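Putative TetR family transcriptional regulator (Streptomyces coelicolor A3, PDB 3BQY) probably binds DNA as a dimeric TetR-family transcriptional regulator, most likely a repressor. Local coordinates at residues A[57-66]-A[79-88]; A[111-119]-A[129-137]. All coordinates share one frame; numbering follows the deposited sequence.

From the N terminus the chain runs through the predicted DNA-binding region into helix 46-57, and contact 1 follows directly: after residue 66 the chain turns, and helix 73-89 runs back along 57-66, closing a loop of 12 residues. Only after this loop is closed does contact 2 open, where helix 106-121 turns through a short connection and packs on helix 126-151. The two loops therefore lie in series, neither nested nor crossed. They nonetheless meet in space, their centres about 13 Å apart: F111 rests on V61 and A62 of contact 1, and L80 reaches L115. Together they tie the exit of helix 46-57 and three helices of the C-terminal domain into one body.

Contact 1: residues A[57-66]-A[79-88]; sequences MVDGVADAAG and RLARALRAAL
The carbonyl O of A64 receives the NE hydrogen of R79 at 2.8 Å, a nearly straight bond (171°) lying in the plane of the guanidinium. A bend at chi3 turns the arginine back beside the loop, and its NH2 also reaches A65 O at 2.8 Å, though at 130° this second bond is weak. NH2 has a further partner in the carbonyl of D70, and R76 donates to A65 O as well, so two arginines of helix 73-89 grip the end of the 3-10 turn 62-65. Were R79 shortened to an alanine, A64 O and the carbonyl of D70 would probably lose this donor, leaving R76 to hold the turn through A65 O.

Beyond this polar end the helix offers small residues to the loop. The methyls of A64 and A83 press together at 3.4 Å (CB to CB), tighter than usual. Both branches of V61 are used: CG1, anti to the backbone N (chi1 173°), lies over the backbone of L84, whereas CG2 touches A87 CB at 3.7 Å. V58 and L84 run side by side, pointing the same way, and meet through CG1 and CD1. L80 sends CD2 against the carbonyls of V61 and A62 and also flanks the methyl of A65.

At the far end one water donates to both M57 O and A87 O, 2.8 Å from each, bridging the helix to the last residue of helix 46-57. Immediately after it comes a type II beta turn, V58 to V61, with G60 at positive phi. This joint links the helix leaving the N-terminal helix-turn-helix domain to the first helix of the C-terminal domain, as in the two-domain TetR fold.

Contact 2: residues A[111-119]-A[129-137]; sequences FADGLVGVL and AARALYSVA. With PO4 (phosphate ion), chain C.
L133 enters helix 111-119 as a knob, its side chain set among F111, A112, L115 and V116. With CG anti to the backbone N (chi1 161°), both methyls pack on A112, CD2 lying 3.8 Å from A112 CB; CD2 also meets V116 CG2 at 3.7 Å, and CD1 reaches obliquely toward F111 CE2 at 4.2 Å. V116 and L133 cross at a slant, and the other valine branch, CG1, turns to the methyl of A129.

L115 also slants across its partner, V136, bringing CD1 to within 4.0 Å of CG1, and its CD2 leans on the backbone of L133. The knob of L133 joins two consecutive helices of the all-helical TetR C-terminal domain, whose axes approach to 8.7 Å at an angle of 126°.

Alanines on helix 126-151 admit L119: its CB lies against A129 CB, and its CD1 presses on A132 CB at 3.4 Å, a tight fit. On another side of that helix, Y134 OH is hydrogen-bonded to L159 O of the second subunit. R131, held by D128 in a salt bridge through NH2, donates a hydrogen bond from NH1 to O3 of a phosphate ion, probably from the crystallisation liquor, at 2.7 Å.

Contact 1: residues A[57-66]-A[79-88]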
HETATM    1  N   MSE A  57       0.500  -6.306 -16.565  1.00 24.47           N
HETATM    2  CA  MSE A  57       0.337  -4.872 -16.325  1.00 26.58           C
HETATM    3  C   MSE A  57       1.673  -4.156 -16.290  1.00 25.17           C
HETATM    4  O   MSE A  57       1.759  -3.011 -16.727  1.00 25.06           O
HETATM    5  CB  MSE A  57      -0.362  -4.604 -14.964  1.00 25.05           C
HETATM    6  CG  MSE A  57      -1.807  -4.995 -14.964  1.00 28.49           C
HETATM    7 SE   MSE A  57      -2.456  -4.612 -13.129  0.80 36.82          SE
HETATM    8  CE  MSE A  57      -4.165  -5.441 -13.362  1.00 30.90           C
ATOM      9  N   VAL A  58       2.702  -4.818 -15.763  1.00 24.27           N
ATOM     10  CA  VAL A  58       4.016  -4.165 -15.603  1.00 24.93           C
ATOM     11  C   VAL A  58       5.009  -4.435 -16.736  1.00 25.70           C
ATOM     12  O   VAL A  58       6.195  -4.123 -16.615  1.00 24.46           O
ATOM     13  CB  VAL A  58       4.641  -4.441 -14.187  1.00 24.45           C
ATOM     14  CG1 VAL A  58       3.706  -3.850 -13.098  1.00 25.67           C
ATOM     15  CG2 VAL A  58       4.800  -5.960 -13.910  1.00 23.62           C
ATOM     16  N   ASP A  59       4.527  -5.024 -17.822  1.00 26.60           N
ATOM     17  CA  ASP A  59       5.323  -5.206 -19.035  1.00 29.57           C
ATOM     18  C   ASP A  59       5.963  -3.868 -19.434  1.00 28.93           C
ATOM     19  O   ASP A  59       5.291  -2.840 -19.496  1.00 29.11           O
ATOM     20  CB  ASP A  59       4.413  -5.685 -20.165  1.00 30.43           C
ATOM     21  CG  ASP A  59       5.162  -5.883 -21.455  1.00 37.40           C
ATOM     22  OD1 ASP A  59       6.181  -6.621 -21.463  1.00 41.87           O
ATOM     23  OD2 ASP A  59       4.732  -5.285 -22.465  1.00 45.09           O
ATOM     24  N   GLY A  60       7.264  -3.851 -19.650  1.00 29.54           N
ATOM     25  CA  GLY A  60       7.862  -2.596 -20.085  1.00 29.47           C
ATOM     26  C   GLY A  60       8.202  -1.577 -19.012  1.00 29.45           C
ATOM     27  O   GLY A  60       8.934  -0.631 -19.301  1.00 30.00           O
ATOM     28  N   VAL A  61       7.712  -1.755 -17.780  1.00 27.07           N
ATOM     29  CA  VAL A  61       8.064  -0.842 -16.693  1.00 25.77           C
ATOM     30  C   VAL A  61       9.584  -0.694 -16.510  1.00 26.12           C
ATOM     31  O   VAL A  61      10.068   0.428 -16.370  1.00 25.59           O
ATOM     32  CB  VAL A  61       7.339  -1.196 -15.399  1.00 26.24           C
ATOM     33  CG1 VAL A  61       7.826  -0.368 -14.224  1.00 26.81           C
ATOM     34  CG2 VAL A  61       5.800  -0.983 -15.594  1.00 25.03           C
ATOM     35  N   ALA A  62      10.318  -1.811 -16.536  1.00 25.04           N
ATOM     36  CA  ALA A  62      11.768  -1.782 -16.288  1.00 26.37           C
ATOM     37  C   ALA A  62      12.499  -0.924 -17.329  1.00 26.56           C
ATOM     38  O   ALA A  62      13.570  -0.384 -17.058  1.00 28.00           O
ATOM     39  CB  ALA A  62      12.332  -3.200 -16.301  1.00 25.48           C
ATOM     40  N   ASP A  63      11.927  -0.819 -18.529  1.00 25.95           N
ATOM     41  CA  ASP A  63      12.566  -0.039 -19.596  1.00 28.15           C
ATOM     42  C   ASP A  63      12.472   1.474 -19.406  1.00 27.89           C
ATOM     43  O   ASP A  63      13.174   2.229 -20.083  1.00 26.96           O
ATOM     44  CB  ASP A  63      11.982  -0.452 -20.936  1.00 28.75           C
ATOM     45  CG  ASP A  63      12.267  -1.929 -21.247  1.00 32.49           C
ATOM     46  OD1 ASP A  63      13.390  -2.396 -20.948  1.00 37.42           O
ATOM     47  OD2 ASP A  63      11.374  -2.602 -21.755  1.00 38.50           O
ATOM     48  N   ALA A  64      11.641   1.912 -18.460  1.00 27.65           N
ATOM     49  CA  ALA A  64      11.532   3.339 -18.121  1.00 29.49           C
ATOM     50  C   ALA A  64      12.856   3.960 -17.661  1.00 30.92           C
ATOM     51  O   ALA A  64      13.055   5.162 -17.820  1.00 32.23           O
ATOM     52  CB  ALA A  64      10.445   3.572 -17.068  1.00 28.83           C
ATOM     53  N   ALA A  65      13.760   3.154 -17.123  1.00 31.79           N
ATOM     54  CA  ALA A  65      15.034   3.673 -16.627  1.00 34.59           C
ATOM     55  C   ALA A  65      15.945   4.141 -17.774  1.00 35.82           C
ATOM     56  O   ALA A  65      16.808   5.010 -17.587  1.00 37.80           O
ATOM     57  CB  ALA A  65      15.726   2.608 -15.808  1.00 34.67           C
ATOM     58  N   GLY A  66      15.753   3.562 -18.960  1.00 36.29           N
ATOM     59  CA  GLY A  66      16.582   3.865 -20.126  1.00 36.33           C
ATOM     60  C   GLY A  66      17.989   3.382 -19.860  1.00 36.06           C
ATOM     61  O   GLY A  66      18.195   2.468 -19.060  1.00 36.05           O
ATOM     62  N   ARG A  79      11.861   7.777 -12.789  1.00 22.27           N
ATOM     63  CA  ARG A  79      11.129   7.285 -13.976  1.00 22.75           C
ATOM     64  C   ARG A  79      10.596   5.873 -13.769  1.00 21.93           C
ATOM     65  O   ARG A  79       9.498   5.559 -14.198  1.00 21.88           O
ATOM     66  CB  ARG A  79      11.992   7.326 -15.255  1.00 22.68           C
ATOM     67  CG  ARG A  79      12.180   8.747 -15.795  1.00 25.34           C
ATOM     68  CD  ARG A  79      12.447   8.735 -17.300  1.00 29.88           C
ATOM     69  NE  ARG A  79      13.634   7.931 -17.592  1.00 33.78           N
ATOM     70  CZ  ARG A  79      14.871   8.408 -17.677  1.00 34.79           C
ATOM     71  NH1 ARG A  79      15.107   9.702 -17.501  1.00 33.31           N
ATOM     72  NH2 ARG A  79      15.869   7.575 -17.932  1.00 36.39           N
ATOM     73  N   LEU A  80      11.380   5.027 -13.113  1.00 21.87           N
ATOM     74  CA  LEU A  80      10.929   3.665 -12.783  1.00 22.56           C
ATOM     75  C   LEU A  80       9.709   3.670 -11.862  1.00 22.21           C
ATOM     76  O   LEU A  80       8.758   2.915 -12.093  1.00 22.86           O
ATOM     77  CB  LEU A  80      12.052   2.875 -12.122  1.00 22.96           C
ATOM     78  CG  LEU A  80      13.150   2.350 -13.059  1.00 23.02           C
ATOM     79  CD1 LEU A  80      14.319   1.945 -12.188  1.00 22.62           C
ATOM     80  CD2 LEU A  80      12.642   1.130 -13.889  1.00 24.40           C
ATOM     81  N   ALA A  81       9.757   4.466 -10.793  1.00 22.82           N
ATOM     82  CA  ALA A  81       8.628   4.567  -9.859  1.00 23.06           C
ATOM     83  C   ALA A  81       7.408   5.142 -10.558  1.00 22.82           C
ATOM     84  O   ALA A  81       6.300   4.628 -10.414  1.00 22.73           O
ATOM     85  CB  ALA A  81       8.999   5.454  -8.647  1.00 22.70           C
ATOM     86  N   ARG A  82       7.599   6.205 -11.332  1.00 23.47           N
ATOM     87  CA  ARG A  82       6.479   6.765 -12.100  1.00 23.88           C
ATOM     88  C   ARG A  82       5.846   5.770 -13.079  1.00 22.90           C
ATOM     89  O   ARG A  82       4.623   5.738 -13.253  1.00 22.84           O
ATOM     90  CB  ARG A  82       6.945   7.968 -12.928  1.00 24.96           C
ATOM     91  CG  ARG A  82       7.176   9.203 -12.155  1.00 28.99           C
ATOM     92  CD  ARG A  82       7.491  10.375 -13.097  1.00 31.67           C
ATOM     93  NE  ARG A  82       8.162  11.361 -12.286  1.00 30.12           N
ATOM     94  CZ  ARG A  82       9.384  11.801 -12.470  1.00 31.24           C
ATOM     95  NH1 ARG A  82      10.107  11.395 -13.515  1.00 32.96           N
ATOM     96  NH2 ARG A  82       9.847  12.721 -11.638  1.00 32.98           N
ATOM     97  N   ALA A  83       6.685   4.998 -13.762  1.00 22.29           N
ATOM     98  CA  ALA A  83       6.197   4.033 -14.736  1.00 21.81           C
ATOM     99  C   ALA A  83       5.441   2.931 -14.032  1.00 21.98           C
ATOM    100  O   ALA A  83       4.431   2.461 -14.545  1.00 22.18           O
ATOM    101  CB  ALA A  83       7.352   3.431 -15.554  1.00 21.04           C
ATOM    102  N   LEU A  84       5.898   2.528 -12.846  1.00 21.44           N
ATOM    103  CA  LEU A  84       5.147   1.534 -12.075  1.00 21.46           C
ATOM    104  C   LEU A  84       3.761   2.085 -11.692  1.00 22.37           C
ATOM    105  O   LEU A  84       2.734   1.420 -11.892  1.00 22.43           O
ATOM    106  CB  LEU A  84       5.940   1.105 -10.814  1.00 21.82           C
ATOM    107  CG  LEU A  84       5.147   0.168  -9.849  1.00 22.63           C
ATOM    108  CD1 LEU A  84       4.706  -1.140 -10.533  1.00 24.81           C
ATOM    109  CD2 LEU A  84       5.946  -0.156  -8.563  1.00 22.04           C
ATOM    110  N   ARG A  85       3.726   3.289 -11.130  1.00 21.96           N
ATOM    111  CA  ARG A  85       2.461   3.949 -10.836  1.00 23.21           C
ATOM    112  C   ARG A  85       1.535   4.011 -12.065  1.00 22.92           C
ATOM    113  O   ARG A  85       0.351   3.693 -11.978  1.00 24.37           O
ATOM    114  CB  ARG A  85       2.709   5.354 -10.276  1.00 22.58           C
ATOM    115  CG  ARG A  85       1.433   6.112 -10.015  1.00 24.72           C
ATOM    116  CD  ARG A  85       1.711   7.460  -9.363  1.00 24.46           C
ATOM    117  NE  ARG A  85       0.500   8.269  -9.252  1.00 26.09           N
ATOM    118  CZ  ARG A  85       0.147   9.219 -10.107  1.00 25.96           C
ATOM    119  NH1 ARG A  85       0.934   9.510 -11.127  1.00 26.62           N
ATOM    120  NH2 ARG A  85      -0.991   9.888  -9.942  1.00 26.90           N
ATOM    121  N   ALA A  86       2.077   4.436 -13.191  1.00 23.53           N
ATOM    122  CA  ALA A  86       1.292   4.599 -14.405  1.00 23.29           C
ATOM    123  C   ALA A  86       0.727   3.253 -14.870  1.00 23.15           C
ATOM    124  O   ALA A  86      -0.435   3.182 -15.283  1.00 23.45           O
ATOM    125  CB  ALA A  86       2.155   5.244 -15.508  1.00 22.87           C
ATOM    126  N   ALA A  87       1.534   2.195 -14.770  1.00 22.52           N
ATOM    127  CA  ALA A  87       1.110   0.861 -15.203  1.00 22.75           C
ATOM    128  C   ALA A  87      -0.038   0.373 -14.322  1.00 23.30           C
ATOM    129  O   ALA A  87      -0.949  -0.272 -14.813  1.00 23.50           O
ATOM    130  CB  ALA A  87       2.271  -0.121 -15.152  1.00 22.49           C
ATOM    131  N   LEU A  88      -0.014   0.694 -13.023  1.00 23.10           N
ATOM    132  CA  LEU A  88      -1.101   0.261 -12.148  1.00 24.03           C
ATOM    133  C   LEU A  88      -2.351   1.118 -12.317  1.00 24.96           C
ATOM    134  O   LEU A  88      -3.468   0.602 -12.207  1.00 26.13           O
ATOM    135  CB  LEU A  88      -0.653   0.304 -10.682  1.00 22.40           C
ATOM    136  CG  LEU A  88       0.590  -0.547 -10.376  1.00 25.96           C
ATOM    137  CD1 LEU A  88       0.892  -0.442  -8.863  1.00 26.05           C
ATOM    138  CD2 LEU A  88       0.433  -2.013 -10.855  1.00 26.90           C
TER
HETATM  139  O   HOH W   1      -0.486  -1.447 -17.339  1.00 31.52           O

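Contact 2: residues A[111-119]-A[129-137]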
ATOM      1  N   PHE A 111      12.110  -5.113 -13.323  1.00 23.98           N
ATOM      2  CA  PHE A 111      11.878  -3.804 -12.686  1.00 24.24           C
ATOM      3  C   PHE A 111      12.743  -3.708 -11.413  1.00 23.76           C
ATOM      4  O   PHE A 111      13.454  -2.732 -11.232  1.00 23.12           O
ATOM      5  CB  PHE A 111      10.373  -3.611 -12.327  1.00 25.78           C
ATOM      6  CG  PHE A 111      10.136  -2.553 -11.288  1.00 26.75           C
ATOM      7  CD1 PHE A 111      10.151  -1.198 -11.642  1.00 30.99           C
ATOM      8  CD2 PHE A 111       9.922  -2.890  -9.965  1.00 29.31           C
ATOM      9  CE1 PHE A 111       9.939  -0.208 -10.669  1.00 29.86           C
ATOM     10  CE2 PHE A 111       9.737  -1.909  -9.000  1.00 32.95           C
ATOM     11  CZ  PHE A 111       9.748  -0.561  -9.359  1.00 30.99           C
ATOM     12  N   ALA A 112      12.693  -4.745 -10.568  1.00 22.84           N
ATOM     13  CA  ALA A 112      13.378  -4.720  -9.272  1.00 23.40           C
ATOM     14  C   ALA A 112      14.890  -4.705  -9.485  1.00 23.08           C
ATOM     15  O   ALA A 112      15.622  -3.936  -8.845  1.00 23.49           O
ATOM     16  CB  ALA A 112      12.978  -5.952  -8.436  1.00 22.56           C
ATOM     17  N   ASP A 113      15.361  -5.594 -10.347  1.00 22.43           N
ATOM     18  CA  ASP A 113      16.793  -5.674 -10.657  1.00 22.93           C
ATOM     19  C   ASP A 113      17.290  -4.347 -11.244  1.00 23.26           C
ATOM     20  O   ASP A 113      18.373  -3.871 -10.901  1.00 22.94           O
ATOM     21  CB  ASP A 113      17.037  -6.847 -11.639  1.00 22.66           C
ATOM     22  CG  ASP A 113      18.518  -7.128 -11.861  1.00 24.40           C
ATOM     23  OD1 ASP A 113      19.209  -7.559 -10.922  1.00 23.74           O
ATOM     24  OD2 ASP A 113      18.998  -6.901 -12.969  1.00 24.29           O
ATOM     25  N   GLY A 114      16.483  -3.754 -12.135  1.00 23.30           N
ATOM     26  CA  GLY A 114      16.842  -2.506 -12.802  1.00 23.56           C
ATOM     27  C   GLY A 114      16.965  -1.387 -11.780  1.00 23.80           C
ATOM     28  O   GLY A 114      17.942  -0.630 -11.804  1.00 23.11           O
ATOM     29  N   LEU A 115      15.984  -1.281 -10.881  1.00 22.37           N
ATOM     30  CA  LEU A 115      16.012  -0.234  -9.834  1.00 22.89           C
ATOM     31  C   LEU A 115      17.214  -0.382  -8.898  1.00 22.82           C
ATOM     32  O   LEU A 115      17.940   0.591  -8.644  1.00 22.66           O
ATOM     33  CB  LEU A 115      14.699  -0.216  -9.025  1.00 23.62           C
ATOM     34  CG  LEU A 115      14.475   1.044  -8.141  1.00 27.14           C
ATOM     35  CD1 LEU A 115      12.967   1.233  -7.791  1.00 29.22           C
ATOM     36  CD2 LEU A 115      15.266   1.004  -6.875  1.00 27.52           C
ATOM     37  N   VAL A 116      17.423  -1.591  -8.373  1.00 21.72           N
ATOM     38  CA  VAL A 116      18.588  -1.843  -7.518  1.00 20.81           C
ATOM     39  C   VAL A 116      19.898  -1.536  -8.279  1.00 20.77           C
ATOM     40  O   VAL A 116      20.836  -0.940  -7.711  1.00 20.62           O
ATOM     41  CB  VAL A 116      18.581  -3.313  -6.970  1.00 21.05           C
ATOM     42  CG1 VAL A 116      19.880  -3.614  -6.186  1.00 21.31           C
ATOM     43  CG2 VAL A 116      17.327  -3.574  -6.076  1.00 19.24           C
ATOM     44  N   GLY A 117      19.965  -1.948  -9.556  1.00 20.49           N
ATOM     45  CA  GLY A 117      21.135  -1.688 -10.404  1.00 20.49           C
ATOM     46  C   GLY A 117      21.438  -0.206 -10.592  1.00 20.71           C
ATOM     47  O   GLY A 117      22.584   0.233 -10.543  1.00 19.00           O
ATOM     48  N   VAL A 118      20.403   0.579 -10.821  1.00 20.35           N
ATOM     49  CA  VAL A 118      20.599   2.036 -10.973  1.00 19.87           C
ATOM     50  C   VAL A 118      21.309   2.603  -9.732  1.00 20.63           C
ATOM     51  O   VAL A 118      22.265   3.368  -9.848  1.00 19.20           O
ATOM     52  CB  VAL A 118      19.230   2.732 -11.191  1.00 21.10           C
ATOM     53  CG1 VAL A 118      19.335   4.262 -10.986  1.00 19.83           C
ATOM     54  CG2 VAL A 118      18.735   2.412 -12.619  1.00 20.86           C
ATOM     55  N   LEU A 119      20.830   2.222  -8.552  1.00 20.10           N
ATOM     56  CA  LEU A 119      21.413   2.706  -7.279  1.00 20.35           C
ATOM     57  C   LEU A 119      22.812   2.161  -7.041  1.00 20.19           C
ATOM     58  O   LEU A 119      23.732   2.936  -6.716  1.00 20.66           O
ATOM     59  CB  LEU A 119      20.480   2.353  -6.094  1.00 19.85           C
ATOM     60  CG  LEU A 119      19.109   3.035  -6.289  1.00 21.90           C
ATOM     61  CD1 LEU A 119      18.156   2.616  -5.118  1.00 22.33           C
ATOM     62  CD2 LEU A 119      19.220   4.585  -6.353  1.00 20.75           C
ATOM     63  N   ALA A 129      20.803  -0.033  -1.486  1.00 22.43           N
ATOM     64  CA  ALA A 129      20.119  -0.186  -2.774  1.00 21.99           C
ATOM     65  C   ALA A 129      18.922  -1.151  -2.666  1.00 22.23           C
ATOM     66  O   ALA A 129      17.854  -0.881  -3.209  1.00 22.31           O
ATOM     67  CB  ALA A 129      21.111  -0.645  -3.873  1.00 21.84           C
ATOM     68  N   ALA A 130      19.121  -2.292  -2.017  1.00 22.18           N
ATOM     69  CA  ALA A 130      18.034  -3.252  -1.859  1.00 22.42           C
ATOM     70  C   ALA A 130      16.921  -2.704  -0.960  1.00 22.90           C
ATOM     71  O   ALA A 130      15.738  -2.844  -1.269  1.00 23.20           O
ATOM     72  CB  ALA A 130      18.563  -4.587  -1.280  1.00 22.25           C
ATOM     73  N   ARG A 131      17.295  -2.069   0.139  1.00 22.76           N
ATOM     74  CA  ARG A 131      16.276  -1.482   1.003  1.00 23.52           C
ATOM     75  C   ARG A 131      15.521  -0.363   0.298  1.00 23.55           C
ATOM     76  O   ARG A 131      14.324  -0.184   0.509  1.00 24.28           O
ATOM     77  CB  ARG A 131      16.907  -1.007   2.320  1.00 23.32           C
ATOM     78  CG  ARG A 131      17.273  -2.183   3.223  1.00 25.74           C
ATOM     79  CD  ARG A 131      17.819  -1.757   4.567  1.00 30.63           C
ATOM     80  NE  ARG A 131      19.032  -0.934   4.459  1.00 34.02           N
ATOM     81  CZ  ARG A 131      20.265  -1.365   4.710  1.00 38.27           C
ATOM     82  NH1 ARG A 131      20.470  -2.636   5.084  1.00 35.99           N
ATOM     83  NH2 ARG A 131      21.291  -0.512   4.596  1.00 38.55           N
ATOM     84  N   ALA A 132      16.216   0.398  -0.552  1.00 23.10           N
ATOM     85  CA  ALA A 132      15.582   1.477  -1.310  1.00 23.00           C
ATOM     86  C   ALA A 132      14.532   0.909  -2.282  1.00 23.46           C
ATOM     87  O   ALA A 132      13.488   1.509  -2.494  1.00 22.75           O
ATOM     88  CB  ALA A 132      16.641   2.272  -2.113  1.00 21.95           C
ATOM     89  N   LEU A 133      14.822  -0.249  -2.869  1.00 23.52           N
ATOM     90  CA  LEU A 133      13.861  -0.894  -3.756  1.00 23.35           C
ATOM     91  C   LEU A 133      12.547  -1.072  -3.009  1.00 23.29           C
ATOM     92  O   LEU A 133      11.490  -0.677  -3.533  1.00 22.91           O
ATOM     93  CB  LEU A 133      14.400  -2.259  -4.254  1.00 23.71           C
ATOM     94  CG  LEU A 133      13.336  -3.237  -4.808  1.00 25.46           C
ATOM     95  CD1 LEU A 133      12.734  -2.651  -6.096  1.00 24.09           C
ATOM     96  CD2 LEU A 133      13.973  -4.661  -5.000  1.00 22.59           C
ATOM     97  N   TYR A 134      12.603  -1.634  -1.799  1.00 22.96           N
ATOM     98  CA  TYR A 134      11.386  -1.849  -1.013  1.00 23.96           C
ATOM     99  C   TYR A 134      10.723  -0.522  -0.635  1.00 22.63           C
ATOM    100  O   TYR A 134       9.507  -0.395  -0.702  1.00 22.66           O
ATOM    101  CB  TYR A 134      11.666  -2.667   0.267  1.00 25.45           C
ATOM    102  CG  TYR A 134      11.827  -4.137  -0.068  1.00 30.07           C
ATOM    103  CD1 TYR A 134      10.713  -4.950  -0.279  1.00 33.68           C
ATOM    104  CD2 TYR A 134      13.073  -4.686  -0.264  1.00 34.81           C
ATOM    105  CE1 TYR A 134      10.856  -6.315  -0.632  1.00 35.00           C
ATOM    106  CE2 TYR A 134      13.221  -6.042  -0.621  1.00 36.87           C
ATOM    107  CZ  TYR A 134      12.114  -6.838  -0.802  1.00 33.87           C
ATOM    108  OH  TYR A 134      12.289  -8.172  -1.153  1.00 34.27           O
ATOM    109  N   SER A 135      11.516   0.468  -0.267  1.00 22.44           N
ATOM    110  CA  SER A 135      10.920   1.759   0.157  1.00 22.61           C
ATOM    111  C   SER A 135      10.170   2.391  -1.017  1.00 23.15           C
ATOM    112  O   SER A 135       9.026   2.846  -0.870  1.00 22.67           O
ATOM    113  CB  SER A 135      11.976   2.745   0.652  1.00 22.50           C
ATOM    114  OG  SER A 135      12.765   2.187   1.695  1.00 23.68           O
ATOM    115  N   VAL A 136      10.812   2.429  -2.181  1.00 23.21           N
ATOM    116  CA  VAL A 136      10.217   3.081  -3.356  1.00 23.23           C
ATOM    117  C   VAL A 136       9.000   2.289  -3.855  1.00 23.54           C
ATOM    118  O   VAL A 136       7.934   2.872  -4.161  1.00 23.78           O
ATOM    119  CB  VAL A 136      11.253   3.222  -4.518  1.00 23.61           C
ATOM    120  CG1 VAL A 136      10.558   3.690  -5.778  1.00 23.64           C
ATOM    121  CG2 VAL A 136      12.376   4.197  -4.121  1.00 24.61           C
ATOM    122  N   ALA A 137       9.158   0.965  -3.945  1.00 23.60           N
ATOM    123  CA  ALA A 137       8.060   0.115  -4.433  1.00 24.28           C
ATOM    124  C   ALA A 137       6.894   0.149  -3.465  1.00 24.00           C
ATOM    125  O   ALA A 137       5.762   0.256  -3.897  1.00 25.48           O
ATOM    126  CB  ALA A 137       8.514  -1.318  -4.640  1.00 24.48           C
TER
HETATM  127  P   PO4 C 303      18.137  -5.758   6.207  0.70 60.13           P
HETATM  128  O1  PO4 C 303      18.233  -6.221   7.642  0.70 61.05           O
HETATM  129  O2  PO4 C 303      16.965  -4.807   6.094  0.70 61.49           O
HETATM  130  O3  PO4 C 303      19.397  -5.037   5.798  0.70 61.43           O
HETATM  131  O4  PO4 C 303      17.915  -6.946   5.330  0.70 60.15           O